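Local structure of pyruvate-formate lyase-activating enzyme (3CAN) at residues L131-D136 against E162-C167; Q166-L171 against L176-G181; M65-H70 against V76-I81; T47-M52 against I85-E90. The protein is an activating enzyme of the radical SAM superfamily, with parallel strands and intervening helices consistent with a partial TIM barrel. All coordinates share one frame; numbering follows the deposited sequence.

In the fold
The chain builds a parallel sheet of six strands in sequence order, with helices between them, consistent with the partial barrel of radical SAM proteins. Along the chain contacts 4 and 3 come first: contact 3 is nested inside the loop that contact 4 closes, both use helix 79-90, and their centres lie about 18 Å apart. Contacts 1 and 2 follow at the 178-180 edge of the sheet, about 9 Å apart between centres. They share Q166 and C167 on helix 161-173, which packs on the neighbouring strands 128-133 and 178-180, where the L131 backbone is hydrogen-bonded to T179 and G181. Contacts 1 and 4, about 28 Å apart between centres, lie on opposite sides of the chain's centre.

Contact 1. Residues L131-D136 against E162-C167; sequences LLPYHD and EVQQQC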
loop_
_atom_site.group_PDB
_atom_site.type_symbol
_atom_site.label_atom_id
_atom_site.label_comp_id
_atom_site.label_asym_id
_atom_site.label_seq_id
_atom_site.Cartn_x
_atom_site.Cartn_y
_atom_site.Cartn_z
ATOM N N LEU A 131 11.493 0.571 0.314
ATOM C CA LEU A 131 11.980 -0.767 0.650
ATOM C C LEU A 131 10.938 -1.418 1.560
ATOM O O LEU A 131 10.629 -0.900 2.630
ATOM C CB LEU A 131 13.352 -0.710 1.337
ATOM C CG LEU A 131 14.476 0.006 0.580
ATOM C CD1 LEU A 131 15.801 -0.117 1.345
ATOM C CD2 LEU A 131 14.600 -0.537 -0.840
ATOM N N LEU A 132 10.375 -2.531 1.110
ATOM C CA LEU A 132 9.300 -3.213 1.825
ATOM C C LEU A 132 9.817 -4.557 2.347
ATOM O O LEU A 132 9.788 -5.558 1.623
ATOM C CB LEU A 132 8.108 -3.415 0.888
ATOM C CG LEU A 132 7.708 -2.160 0.109
ATOM C CD1 LEU A 132 6.683 -2.473 -0.968
ATOM C CD2 LEU A 132 7.187 -1.082 1.063
ATOM N N PRO A 133 10.308 -4.579 3.597
ATOM C CA PRO A 133 10.858 -5.825 4.118
ATOM C C PRO A 133 9.849 -6.962 4.127
ATOM O O PRO A 133 8.675 -6.786 4.499
ATOM C CB PRO A 133 11.294 -5.460 5.542
ATOM C CG PRO A 133 11.496 -3.998 5.504
ATOM C CD PRO A 133 10.435 -3.490 4.575
ATOM N N TYR A 134 10.325 -8.122 3.709
ATOM C CA TYR A 134 9.515 -9.311 3.651
ATOM C C TYR A 134 9.170 -9.738 5.063
ATOM O O TYR A 134 10.034 -9.794 5.938
ATOM C CB TYR A 134 10.297 -10.423 2.951
ATOM C CG TYR A 134 9.639 -11.779 2.964
ATOM C CD1 TYR A 134 8.653 -12.103 2.037
ATOM C CD2 TYR A 134 10.012 -12.749 3.895
ATOM C CE1 TYR A 134 8.051 -13.356 2.040
ATOM C CE2 TYR A 134 9.414 -13.998 3.909
ATOM C CZ TYR A 134 8.435 -14.298 2.979
ATOM O OH TYR A 134 7.837 -15.537 2.988
ATOM N N HIS A 135 7.900 -10.032 5.278
ATOM C CA HIS A 135 7.464 -10.612 6.531
ATOM C C HIS A 135 6.602 -11.819 6.211
ATOM O O HIS A 135 5.606 -11.696 5.499
ATOM C CB HIS A 135 6.728 -9.574 7.373
ATOM C CG HIS A 135 7.635 -8.542 7.977
ATOM N ND1 HIS A 135 8.297 -8.740 9.170
ATOM C CD2 HIS A 135 7.999 -7.309 7.547
ATOM C CE1 HIS A 135 9.029 -7.675 9.448
ATOM N NE2 HIS A 135 8.862 -6.790 8.482
ATOM N N ASP A 136 7.053 -12.980 6.693
ATOM C CA ASP A 136 6.366 -14.279 6.594
ATOM C C ASP A 136 7.320 -15.428 6.910
ATOM O O ASP A 136 6.898 -16.465 7.423
ATOM C CB ASP A 136 5.713 -14.522 5.221
ATOM C CG ASP A 136 4.190 -14.460 5.279
ATOM O OD1 ASP A 136 3.561 -14.182 4.234
ATOM O OD2 ASP A 136 3.619 -14.695 6.365
ATOM N N GLU A 162 19.837 -4.250 10.485
ATOM C CA GLU A 162 21.145 -3.815 10.003
ATOM C C GLU A 162 21.187 -3.804 8.480
ATOM O O GLU A 162 21.642 -2.835 7.879
ATOM C CB GLU A 162 22.255 -4.720 10.546
ATOM C CG GLU A 162 23.663 -4.208 10.261
ATOM C CD GLU A 162 24.753 -5.146 10.751
ATOM O OE1 GLU A 162 24.562 -5.814 11.794
ATOM O OE2 GLU A 162 25.817 -5.203 10.094
ATOM N N VAL A 163 20.719 -4.884 7.866
ATOM C CA VAL A 163 20.672 -4.971 6.402
ATOM C C VAL A 163 19.741 -3.908 5.809
ATOM O O VAL A 163 20.106 -3.232 4.851
ATOM C CB VAL A 163 20.274 -6.392 5.923
ATOM C CG1 VAL A 163 19.947 -6.399 4.433
ATOM C CG2 VAL A 163 21.390 -7.394 6.232
ATOM N N GLN A 164 18.556 -3.745 6.389
ATOM C CA GLN A 164 17.615 -2.725 5.936
ATOM C C GLN A 164 18.264 -1.343 5.903
ATOM O O GLN A 164 18.170 -0.626 4.904
ATOM C CB GLN A 164 16.377 -2.693 6.827
ATOM C CG GLN A 164 15.478 -3.905 6.681
ATOM C CD GLN A 164 14.336 -3.864 7.663
ATOM O OE1 GLN A 164 13.741 -2.807 7.887
ATOM N NE2 GLN A 164 14.015 -5.011 8.257
ATOM N N GLN A 165 18.950 -0.981 6.981
ATOM C CA GLN A 165 19.597 0.326 7.048
ATOM C C GLN A 165 20.786 0.432 6.097
ATOM O O GLN A 165 21.051 1.504 5.565
ATOM C CB GLN A 165 20.024 0.650 8.483
ATOM C CG GLN A 165 18.856 0.804 9.447
ATOM C CD GLN A 165 17.872 1.907 9.044
ATOM O OE1 GLN A 165 18.253 2.923 8.454
ATOM N NE2 GLN A 165 16.600 1.708 9.375
ATOM N N GLN A 166 21.514 -0.667 5.916
ATOM C CA GLN A 166 22.596 -0.708 4.942
ATOM C C GLN A 166 22.052 -0.446 3.539
ATOM O O GLN A 166 22.671 0.274 2.767
ATOM C CB GLN A 166 23.355 -2.040 5.021
ATOM C CG GLN A 166 24.267 -2.131 6.260
ATOM C CD GLN A 166 24.768 -3.548 6.564
ATOM O OE1 GLN A 166 24.246 -4.535 6.038
ATOM N NE2 GLN A 166 25.783 -3.647 7.423
ATOM N N CYS A 167 20.881 -0.998 3.226
ATOM C CA CYS A 167 20.262 -0.767 1.912
ATOM C C CYS A 167 19.849 0.696 1.738
ATOM O O CYS A 167 20.043 1.298 0.684
ATOM C CB CYS A 167 19.059 -1.685 1.718
ATOM S SG CYS A 167 19.499 -3.433 1.592
#
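The side-chain amide of Q164, whose NE2 is hydrogen-bonded to P159 O, is laid against the ring of P133. P133 CG approaches all three atoms of the amide group almost evenly: it sits over Q164 CD, 3.5 Å from Q164 OE1, with Q164 NE2 slightly farther. That near-equality places the ring carbon over the flat of the amide, and the two side chains cross at about a right angle. P133 CB adds a second touch at 3.9 Å from Q164 NE2. The first torsion of Q164 turns CG anti to the carbonyl carbon (chi1 -70°), and the chain runs extended beyond it, which carries the amide from the helix towards the strand although the CB itself does not aim there.

Strand 131-133 and helix 162-167 run antiparallel, 170° between their directions, with axes 10.4 Å apart. This is the geometry of a beta-alpha-beta crossover, in which helix 161-173 returns over the sheet between the parallel strands 128-133 and 178-180. Two residues before P133, L131 directs its CB to the same helix, and its CD1 lies 3.6 Å from C167 CB. The same L131 methyl is 4.3 Å from Q164 O, so it rests beside the last turn of helix segment 162-167. I180 of strand 178-180 is touched by L131, P133 and Q164 alike, and C167 also packs on L101 of strand 95-101. Beyond the strand, H135 packs against T179 of the second subunit.

Contact 2. Residues Q166-L171 against L176-G181; sequences QCIQIL and LKATIG
I168 and A178 form the tight part of this contact, where the isoleucine drives its CD1 down onto the strand. I168 CD1 sits 3.8 Å from A178 CB and 3.6 Å from T179 N, so the methyl meets backbone as well as side chain. Its CG1 lies 3.8 Å from I180 CD1, the two isoleucines crossing at a slant. From the next turn L171 closes on the same alanine, its CD1 3.8 Å from A178 CB, so that methyl is touched by two helix side chains.

The helix and strand 178-180 run antiparallel (168°), axes 8.2 Å apart, as in the second half of a beta-alpha-beta crossover, where the helix leads into the last strand. The turn between them is tied by L176 N donating to L171 O at 3.1 Å, a moderately straight bond (154°) reaching the oxygen from 30° outside its carbonyl plane. L176 CB closes to 3.4 Å on the same L171 O, while the methyls L171 CD2 and L176 CD1 are 4.0 Å apart.

Solvent lies on the two outer sides: Q169 points away from the strand on the back of the helix, K177 away from the helix on the back of the strand; both are exposed. T179 also turns its CB from the helix, and I180 packs on H135 of the second subunit.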
loop_
_atom_site.group_PDB
_atom_site.type_symbol
_atom_site.label_atom_id
_atom_site.label_comp_id
_atom_site.label_asym_id
_atom_site.label_seq_id
_atom_site.Cartn_x
_atom_site.Cartn_y
_atom_site.Cartn_z
ATOM N N GLN A 166 21.514 -0.667 5.916
ATOM C CA GLN A 166 22.596 -0.708 4.942
ATOM C C GLN A 166 22.052 -0.446 3.539
ATOM O O GLN A 166 22.671 0.274 2.767
ATOM C CB GLN A 166 23.355 -2.040 5.021
ATOM C CG GLN A 166 24.267 -2.131 6.260
ATOM C CD GLN A 166 24.768 -3.548 6.564
ATOM O OE1 GLN A 166 24.246 -4.535 6.038
ATOM N NE2 GLN A 166 25.783 -3.647 7.423
ATOM N N CYS A 167 20.881 -0.998 3.226
ATOM C CA CYS A 167 20.262 -0.767 1.912
ATOM C C CYS A 167 19.849 0.696 1.738
ATOM O O CYS A 167 20.043 1.298 0.684
ATOM C CB CYS A 167 19.059 -1.685 1.718
ATOM S SG CYS A 167 19.499 -3.433 1.592
ATOM N N ILE A 168 19.273 1.268 2.787
ATOM C CA ILE A 168 18.929 2.676 2.766
ATOM C C ILE A 168 20.171 3.539 2.563
ATOM O O ILE A 168 20.138 4.503 1.794
ATOM C CB ILE A 168 18.203 3.094 4.064
ATOM C CG1 ILE A 168 16.831 2.406 4.151
ATOM C CG2 ILE A 168 18.067 4.611 4.139
ATOM C CD1 ILE A 168 15.809 2.852 3.097
ATOM N N GLN A 169 21.260 3.203 3.254
ATOM C CA GLN A 169 22.496 3.966 3.131
ATOM C C GLN A 169 23.051 3.930 1.711
ATOM O O GLN A 169 23.489 4.952 1.192
ATOM C CB GLN A 169 23.565 3.463 4.104
ATOM C CG GLN A 169 24.793 4.360 4.184
ATOM C CD GLN A 169 24.441 5.758 4.681
ATOM O OE1 GLN A 169 23.899 5.918 5.772
ATOM N NE2 GLN A 169 24.728 6.767 3.871
ATOM N N ILE A 170 23.055 2.749 1.101
ATOM C CA ILE A 170 23.537 2.590 -0.274
ATOM C C ILE A 170 22.770 3.520 -1.212
ATOM O O ILE A 170 23.351 4.292 -1.973
ATOM C CB ILE A 170 23.387 1.126 -0.760
ATOM C CG1 ILE A 170 24.378 0.212 -0.026
ATOM C CG2 ILE A 170 23.615 1.026 -2.272
ATOM C CD1 ILE A 170 24.007 -1.262 -0.070
ATOM N N LEU A 171 21.447 3.449 -1.157
ATOM C CA LEU A 171 20.630 4.266 -2.039
ATOM C C LEU A 171 20.878 5.768 -1.797
ATOM O O LEU A 171 21.010 6.541 -2.752
ATOM C CB LEU A 171 19.151 3.891 -1.869
ATOM C CG LEU A 171 18.792 2.489 -2.359
ATOM C CD1 LEU A 171 17.431 2.032 -1.796
ATOM C CD2 LEU A 171 18.825 2.426 -3.901
ATOM N N LEU A 176 19.884 9.084 -4.044
ATOM C CA LEU A 176 18.486 8.721 -4.183
ATOM C C LEU A 176 17.754 8.848 -2.844
ATOM O O LEU A 176 18.369 8.793 -1.770
ATOM C CB LEU A 176 18.373 7.295 -4.720
ATOM C CG LEU A 176 18.995 7.061 -6.097
ATOM C CD1 LEU A 176 19.287 5.569 -6.299
ATOM C CD2 LEU A 176 18.097 7.605 -7.210
ATOM N N LYS A 177 16.447 9.049 -2.927
ATOM C CA LYS A 177 15.580 9.168 -1.757
ATOM C C LYS A 177 14.942 7.817 -1.485
ATOM O O LYS A 177 14.239 7.270 -2.337
ATOM C CB LYS A 177 14.478 10.196 -2.011
ATOM C CG LYS A 177 14.964 11.591 -2.350
ATOM C CD LYS A 177 13.793 12.505 -2.672
ATOM C CE LYS A 177 14.268 13.908 -3.012
ATOM N NZ LYS A 177 13.187 14.741 -3.618
ATOM N N ALA A 178 15.182 7.289 -0.292
ATOM C CA ALA A 178 14.725 5.956 0.075
ATOM C C ALA A 178 14.177 5.913 1.488
ATOM O O ALA A 178 14.597 6.696 2.365
ATOM C CB ALA A 178 15.855 4.966 -0.066
ATOM N N THR A 179 13.254 4.986 1.701
ATOM C CA THR A 179 12.629 4.797 3.002
ATOM C C THR A 179 12.231 3.344 3.164
ATOM O O THR A 179 12.123 2.612 2.183
ATOM C CB THR A 179 11.382 5.701 3.165
ATOM O OG1 THR A 179 10.989 5.738 4.542
ATOM C CG2 THR A 179 10.201 5.207 2.295
ATOM N N ILE A 180 12.020 2.935 4.415
ATOM C CA ILE A 180 11.471 1.623 4.729
ATOM C C ILE A 180 9.959 1.755 4.858
ATOM O O ILE A 180 9.460 2.647 5.550
ATOM C CB ILE A 180 12.046 1.064 6.059
ATOM C CG1 ILE A 180 13.564 0.920 5.986
ATOM C CG2 ILE A 180 11.417 -0.276 6.398
ATOM C CD1 ILE A 180 14.033 -0.079 4.974
ATOM N N GLY A 181 9.227 0.873 4.191
ATOM C CA GLY A 181 7.776 0.901 4.236
ATOM C C GLY A 181 7.202 1.753 3.131
ATOM O O GLY A 181 7.933 2.446 2.421
#

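Contact 3. Residues M65-H70 against V76-I81; sequences MDSTVH and VPNELI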
loop_
_atom_site.group_PDB
_atom_site.type_symbol
_atom_site.label_atom_id
_atom_site.label_comp_id
_atom_site.label_asym_id
_atom_site.label_seq_id
_atom_site.Cartn_x
_atom_site.Cartn_y
_atom_site.Cartn_z
HETATM N N MSE A 65 17.742 -6.705 -10.119
HETATM C CA MSE A 65 18.511 -6.395 -11.319
HETATM C C MSE A 65 18.983 -7.672 -12.027
HETATM O O MSE A 65 19.408 -7.623 -13.178
HETATM C CB MSE A 65 19.711 -5.536 -10.970
HETATM C CG MSE A 65 19.366 -4.159 -10.474
HETATM SE SE MSE A 65 18.296 -3.070 -11.709
HETATM C CE MSE A 65 19.599 -2.857 -13.157
ATOM N N ASP A 66 18.904 -8.798 -11.326
ATOM C CA ASP A 66 19.221 -10.116 -11.884
ATOM C C ASP A 66 17.981 -10.682 -12.557
ATOM O O ASP A 66 17.002 -11.029 -11.887
ATOM C CB ASP A 66 19.705 -11.021 -10.744
ATOM C CG ASP A 66 20.195 -12.377 -11.213
ATOM O OD1 ASP A 66 19.702 -12.912 -12.217
ATOM O OD2 ASP A 66 21.084 -12.919 -10.531
ATOM N N SER A 67 17.995 -10.751 -13.890
ATOM C CA SER A 67 16.809 -11.206 -14.640
ATOM C C SER A 67 16.410 -12.650 -14.319
ATOM O O SER A 67 15.237 -13.005 -14.388
ATOM C CB SER A 67 17.006 -11.050 -16.145
ATOM O OG SER A 67 15.759 -11.092 -16.821
ATOM N N THR A 68 17.389 -13.466 -13.948
ATOM C CA THR A 68 17.135 -14.857 -13.566
ATOM C C THR A 68 16.383 -14.923 -12.236
ATOM O O THR A 68 15.387 -15.665 -12.110
ATOM C CB THR A 68 18.438 -15.645 -13.523
ATOM O OG1 THR A 68 19.041 -15.601 -14.825
ATOM C CG2 THR A 68 18.183 -17.116 -13.119
ATOM N N VAL A 69 16.805 -14.115 -11.265
ATOM C CA VAL A 69 16.042 -13.984 -10.011
ATOM C C VAL A 69 14.627 -13.492 -10.329
ATOM O O VAL A 69 13.628 -14.030 -9.836
ATOM C CB VAL A 69 16.721 -13.029 -9.004
ATOM C CG1 VAL A 69 15.801 -12.766 -7.791
ATOM C CG2 VAL A 69 18.063 -13.586 -8.555
ATOM N N HIS A 70 14.536 -12.472 -11.172
ATOM C CA HIS A 70 13.238 -11.893 -11.532
ATOM C C HIS A 70 12.314 -12.920 -12.195
ATOM O O HIS A 70 11.122 -12.985 -11.879
ATOM C CB HIS A 70 13.445 -10.679 -12.437
ATOM C CG HIS A 70 12.255 -9.772 -12.521
ATOM N ND1 HIS A 70 12.171 -8.589 -11.818
ATOM C CD2 HIS A 70 11.108 -9.871 -13.226
ATOM C CE1 HIS A 70 11.019 -8.001 -12.091
ATOM N NE2 HIS A 70 10.352 -8.762 -12.940
ATOM N N VAL A 76 8.642 -13.600 -15.165
ATOM C CA VAL A 76 8.923 -12.717 -16.281
ATOM C C VAL A 76 10.339 -12.184 -16.130
ATOM O O VAL A 76 10.811 -11.966 -15.009
ATOM C CB VAL A 76 7.890 -11.564 -16.361
ATOM C CG1 VAL A 76 7.972 -10.680 -15.124
ATOM C CG2 VAL A 76 8.089 -10.743 -17.628
ATOM N N PRO A 77 11.061 -12.012 -17.252
ATOM C CA PRO A 77 12.367 -11.359 -17.131
ATOM C C PRO A 77 12.226 -9.878 -16.786
ATOM O O PRO A 77 11.128 -9.332 -16.865
ATOM C CB PRO A 77 12.972 -11.540 -18.524
ATOM C CG PRO A 77 11.785 -11.617 -19.428
ATOM C CD PRO A 77 10.778 -12.402 -18.644
ATOM N N ASN A 78 13.322 -9.231 -16.406
ATOM C CA ASN A 78 13.262 -7.827 -16.001
ATOM C C ASN A 78 13.541 -6.820 -17.118
ATOM O O ASN A 78 13.469 -5.606 -16.890
ATOM C CB ASN A 78 14.159 -7.556 -14.780
ATOM C CG ASN A 78 15.635 -7.655 -15.091
ATOM O OD1 ASN A 78 16.054 -7.898 -16.238
ATOM N ND2 ASN A 78 16.444 -7.469 -14.065
ATOM N N GLU A 79 13.840 -7.301 -18.326
ATOM C CA GLU A 79 14.196 -6.404 -19.421
ATOM C C GLU A 79 13.126 -5.318 -19.659
ATOM O O GLU A 79 13.437 -4.118 -19.778
ATOM C CB GLU A 79 14.478 -7.213 -20.694
ATOM C CG GLU A 79 15.900 -7.848 -20.737
ATOM C CD GLU A 79 16.090 -9.133 -19.906
ATOM O OE1 GLU A 79 15.221 -9.508 -19.115
ATOM O OE2 GLU A 79 17.143 -9.787 -20.054
ATOM N N LEU A 80 11.858 -5.734 -19.700
ATOM C CA LEU A 80 10.756 -4.802 -19.890
ATOM C C LEU A 80 10.581 -3.853 -18.708
ATOM O O LEU A 80 10.266 -2.681 -18.891
ATOM C CB LEU A 80 9.450 -5.576 -20.092
ATOM C CG LEU A 80 8.186 -4.731 -20.219
ATOM C CD1 LEU A 80 8.294 -3.819 -21.426
ATOM C CD2 LEU A 80 6.968 -5.631 -20.326
ATOM N N ILE A 81 10.760 -4.365 -17.497
ATOM C CA ILE A 81 10.625 -3.548 -16.290
ATOM C C ILE A 81 11.628 -2.390 -16.359
ATOM O O ILE A 81 11.277 -1.238 -16.118
ATOM C CB ILE A 81 10.843 -4.382 -14.989
ATOM C CG1 ILE A 81 9.618 -5.236 -14.669
ATOM C CG2 ILE A 81 11.097 -3.474 -13.777
ATOM C CD1 ILE A 81 9.320 -6.301 -15.629
#
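S67 and N78 bring together the starts of two consecutive helices: helix 67-74, which follows strand 57-61 and has D66 as its N-cap, and helix 79-90, which leads back to the sheet. The cap itself is D66 OD1, accepting from V69 N at 3.3 Å and, weakly, from T68 N at 2.9 Å.

The main pairing is that of N78 with H70. N78 CB sits over one face of the H70 ring, 3.9 Å from its centroid and 21° off the ring normal, a CH-pi contact displaced towards the rim. The two side chains cross at a slant, with the amide plane turned 50° from the ring. The I81 and H70 side chains approach each other from opposite directions, I81 CD1 meeting the ring obliquely, while V76 lies alongside H70 and points the same way. Outside the contact, V76 also packs on L41 and I81 on T40.

On the other flank, S67 OG donates to E79 OE1 at 2.8 Å. The glutamate chain is bent at its second torsion, which turns the carboxylate back to the serine; OE1 is met on its syn side. The same S67 OG touches P77 CB at 3.3 Å, on the same side as the acid.

N78 holds CG between its backbone N and carbonyl carbon (chi1 69°), and this aims the amide at the loop before helix 67-74. There N78 ND2 is hydrogen-bonded to S64 O and gives a second, weak bond, 3.1 Å long, to the O of M65, a selenomethionine.

Contact 4. Residues T47-M52 against I85-E90; sequences TVDEVM and IRRVAE
Neighbouring helices of two successive beta-alpha-beta crossovers meet here: helix 45-53, between strands 35-38 and 57-61, and helix 79-90, between strands 57-61 and 95-101. Their N-to-C directions diverge with a signed crossing angle of -45°, and the axes of their segments approach to 10.8 Å. V48 and V88 are the nearest pair of backbone positions, 7.9 Å between their CA atoms.

Two layers fill the gap. The apolar layer is loosely fitted: V48 CG1 stands 4.1 Å from V88 CG2, the side chains crossing at about a right angle, and the selenium of M52, a selenomethionine, lies 4.2 Å from V88 CG1. Both distances hold for one of two deposited conformers of V88. M52 and V88 also rest on L58 of strand 57-61, which places this layer against the sheet.

The polar layer is a salt bridge between D49 and R87, both partly exposed. R87 sets CG anti to its backbone N and runs extended to NE, which stretches it across the gap, where it meets the aspartate at about a right angle. It then grips the carboxylate side-on, one nitrogen to each oxygen, both oxygens being met on the syn side. The flat groups are 30° apart, so the pairing is slightly twisted, although both carboxylate oxygens lie near the guanidinium plane. R87 NE gives a hydrogen bond of 3.2 Å to D49 OD1, and R87 NH1 gives a nearly linear one (177°) of 3.1 Å to D49 OD2.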
loop_
_atom_site.group_PDB
_atom_site.type_symbol
_atom_site.label_atom_id
_atom_site.label_comp_id
_atom_site.label_asym_id
_atom_site.label_seq_id
_atom_site.Cartn_x
_atom_site.Cartn_y
_atom_site.Cartn_z
ATOM N N THR A 47 0.982 2.642 -24.528
ATOM C CA THR A 47 0.071 2.522 -23.391
ATOM C C THR A 47 0.632 3.203 -22.151
ATOM O O THR A 47 -0.108 3.843 -21.414
ATOM C CB THR A 47 -0.258 1.067 -23.052
ATOM O OG1 THR A 47 -0.658 0.389 -24.252
ATOM C CG2 THR A 47 -1.399 1.024 -22.014
ATOM N N VAL A 48 1.934 3.066 -21.924
ATOM C CA VAL A 48 2.583 3.775 -20.823
ATOM C C VAL A 48 2.365 5.275 -21.017
ATOM O O VAL A 48 2.022 5.975 -20.092
ATOM C CB VAL A 48 4.091 3.469 -20.737
ATOM C CG1 VAL A 48 4.751 4.305 -19.627
ATOM C CG2 VAL A 48 4.325 1.965 -20.504
ATOM N N ASP A 49 2.546 5.762 -22.238
ATOM C CA ASP A 49 2.341 7.187 -22.529
ATOM C C ASP A 49 0.907 7.636 -22.240
ATOM O O ASP A 49 0.693 8.700 -21.636
ATOM C CB ASP A 49 2.677 7.490 -23.994
ATOM C CG ASP A 49 4.153 7.391 -24.297
ATOM O OD1 ASP A 49 4.969 7.276 -23.361
ATOM O OD2 ASP A 49 4.497 7.436 -25.502
ATOM N N GLU A 50 -0.073 6.832 -22.652
ATOM C CA GLU A 50 -1.480 7.172 -22.431
ATOM C C GLU A 50 -1.842 7.121 -20.948
ATOM O O GLU A 50 -2.601 7.951 -20.473
ATOM C CB GLU A 50 -2.411 6.259 -23.234
ATOM C CG GLU A 50 -3.898 6.658 -23.196
ATOM C CD GLU A 50 -4.199 8.014 -23.842
ATOM O OE1 GLU A 50 -3.391 8.497 -24.666
ATOM O OE2 GLU A 50 -5.261 8.599 -23.523
ATOM N N VAL A 51 -1.301 6.146 -20.219
ATOM C CA VAL A 51 -1.502 6.090 -18.763
ATOM C C VAL A 51 -0.959 7.361 -18.100
ATOM O O VAL A 51 -1.638 7.984 -17.290
ATOM C CB VAL A 51 -0.861 4.842 -18.124
ATOM C CG1 VAL A 51 -0.839 4.982 -16.586
ATOM C CG2 VAL A 51 -1.644 3.581 -18.534
HETATM N N MSE A 52 0.241 7.787 -18.487
HETATM C CA MSE A 52 0.812 9.028 -17.941
HETATM C C MSE A 52 -0.052 10.267 -18.220
HETATM O O MSE A 52 -0.121 11.174 -17.403
HETATM C CB MSE A 52 2.237 9.239 -18.448
HETATM C CG MSE A 52 3.252 8.306 -17.835
HETATM SE SE MSE A 52 5.088 8.784 -18.293
HETATM C CE MSE A 52 5.094 8.241 -20.150
ATOM N N ILE A 85 10.866 1.750 -16.661
ATOM C CA ILE A 85 11.369 2.717 -15.709
ATOM C C ILE A 85 12.112 3.807 -16.467
ATOM O O ILE A 85 11.915 4.994 -16.211
ATOM C CB ILE A 85 12.280 2.083 -14.627
ATOM C CG1 ILE A 85 11.492 1.068 -13.784
ATOM C CG2 ILE A 85 12.877 3.174 -13.766
ATOM C CD1 ILE A 85 12.360 0.179 -12.909
ATOM N N ARG A 86 12.951 3.415 -17.430
ATOM C CA ARG A 86 13.658 4.411 -18.228
ATOM C C ARG A 86 12.675 5.306 -18.988
ATOM O O ARG A 86 12.865 6.516 -19.051
ATOM C CB ARG A 86 14.638 3.751 -19.199
ATOM C CG ARG A 86 15.516 4.737 -19.963
ATOM C CD ARG A 86 16.654 4.012 -20.680
ATOM N NE ARG A 86 17.637 3.491 -19.735
ATOM C CZ ARG A 86 18.561 4.228 -19.129
ATOM N NH1 ARG A 86 18.676 5.532 -19.377
ATOM N NH2 ARG A 86 19.390 3.658 -18.281
ATOM N N ARG A 87 11.617 4.713 -19.542
ATOM C CA ARG A 87 10.661 5.502 -20.321
ATOM C C ARG A 87 9.966 6.561 -19.471
ATOM O O ARG A 87 9.825 7.709 -19.910
ATOM C CB ARG A 87 9.629 4.626 -21.028
ATOM C CG ARG A 87 8.979 5.374 -22.191
ATOM C CD ARG A 87 7.989 4.533 -22.954
ATOM N NE ARG A 87 7.364 5.321 -24.023
ATOM C CZ ARG A 87 7.898 5.526 -25.231
ATOM N NH1 ARG A 87 7.245 6.261 -26.125
ATOM N NH2 ARG A 87 9.073 4.994 -25.562
ATOM N N VAL A 88 9.540 6.189 -18.269
ATOM C CA VAL A 88 8.898 7.132 -17.370
ATOM C C VAL A 88 9.869 8.245 -16.960
ATOM O O VAL A 88 9.508 9.428 -16.949
ATOM C CB VAL A 88 8.320 6.408 -16.147
ATOM C CG1 VAL A 88 7.632 7.387 -15.212
ATOM C CG2 VAL A 88 7.340 5.307 -16.615
ATOM N N ALA A 89 11.100 7.862 -16.643
ATOM C CA ALA A 89 12.134 8.832 -16.284
ATOM C C ALA A 89 12.398 9.828 -17.418
ATOM O O ALA A 89 12.518 11.049 -17.183
ATOM C CB ALA A 89 13.412 8.106 -15.901
ATOM N N GLU A 90 12.487 9.312 -18.650
ATOM C CA GLU A 90 12.750 10.163 -19.825
ATOM C C GLU A 90 11.571 11.078 -20.171
ATOM O O GLU A 90 11.746 12.122 -20.813
ATOM C CB GLU A 90 13.114 9.305 -21.044
ATOM C CG GLU A 90 14.502 8.689 -20.949
ATOM C CD GLU A 90 14.847 7.757 -22.106
ATOM O OE1 GLU A 90 13.968 7.448 -22.943
ATOM O OE2 GLU A 90 16.012 7.323 -22.169
#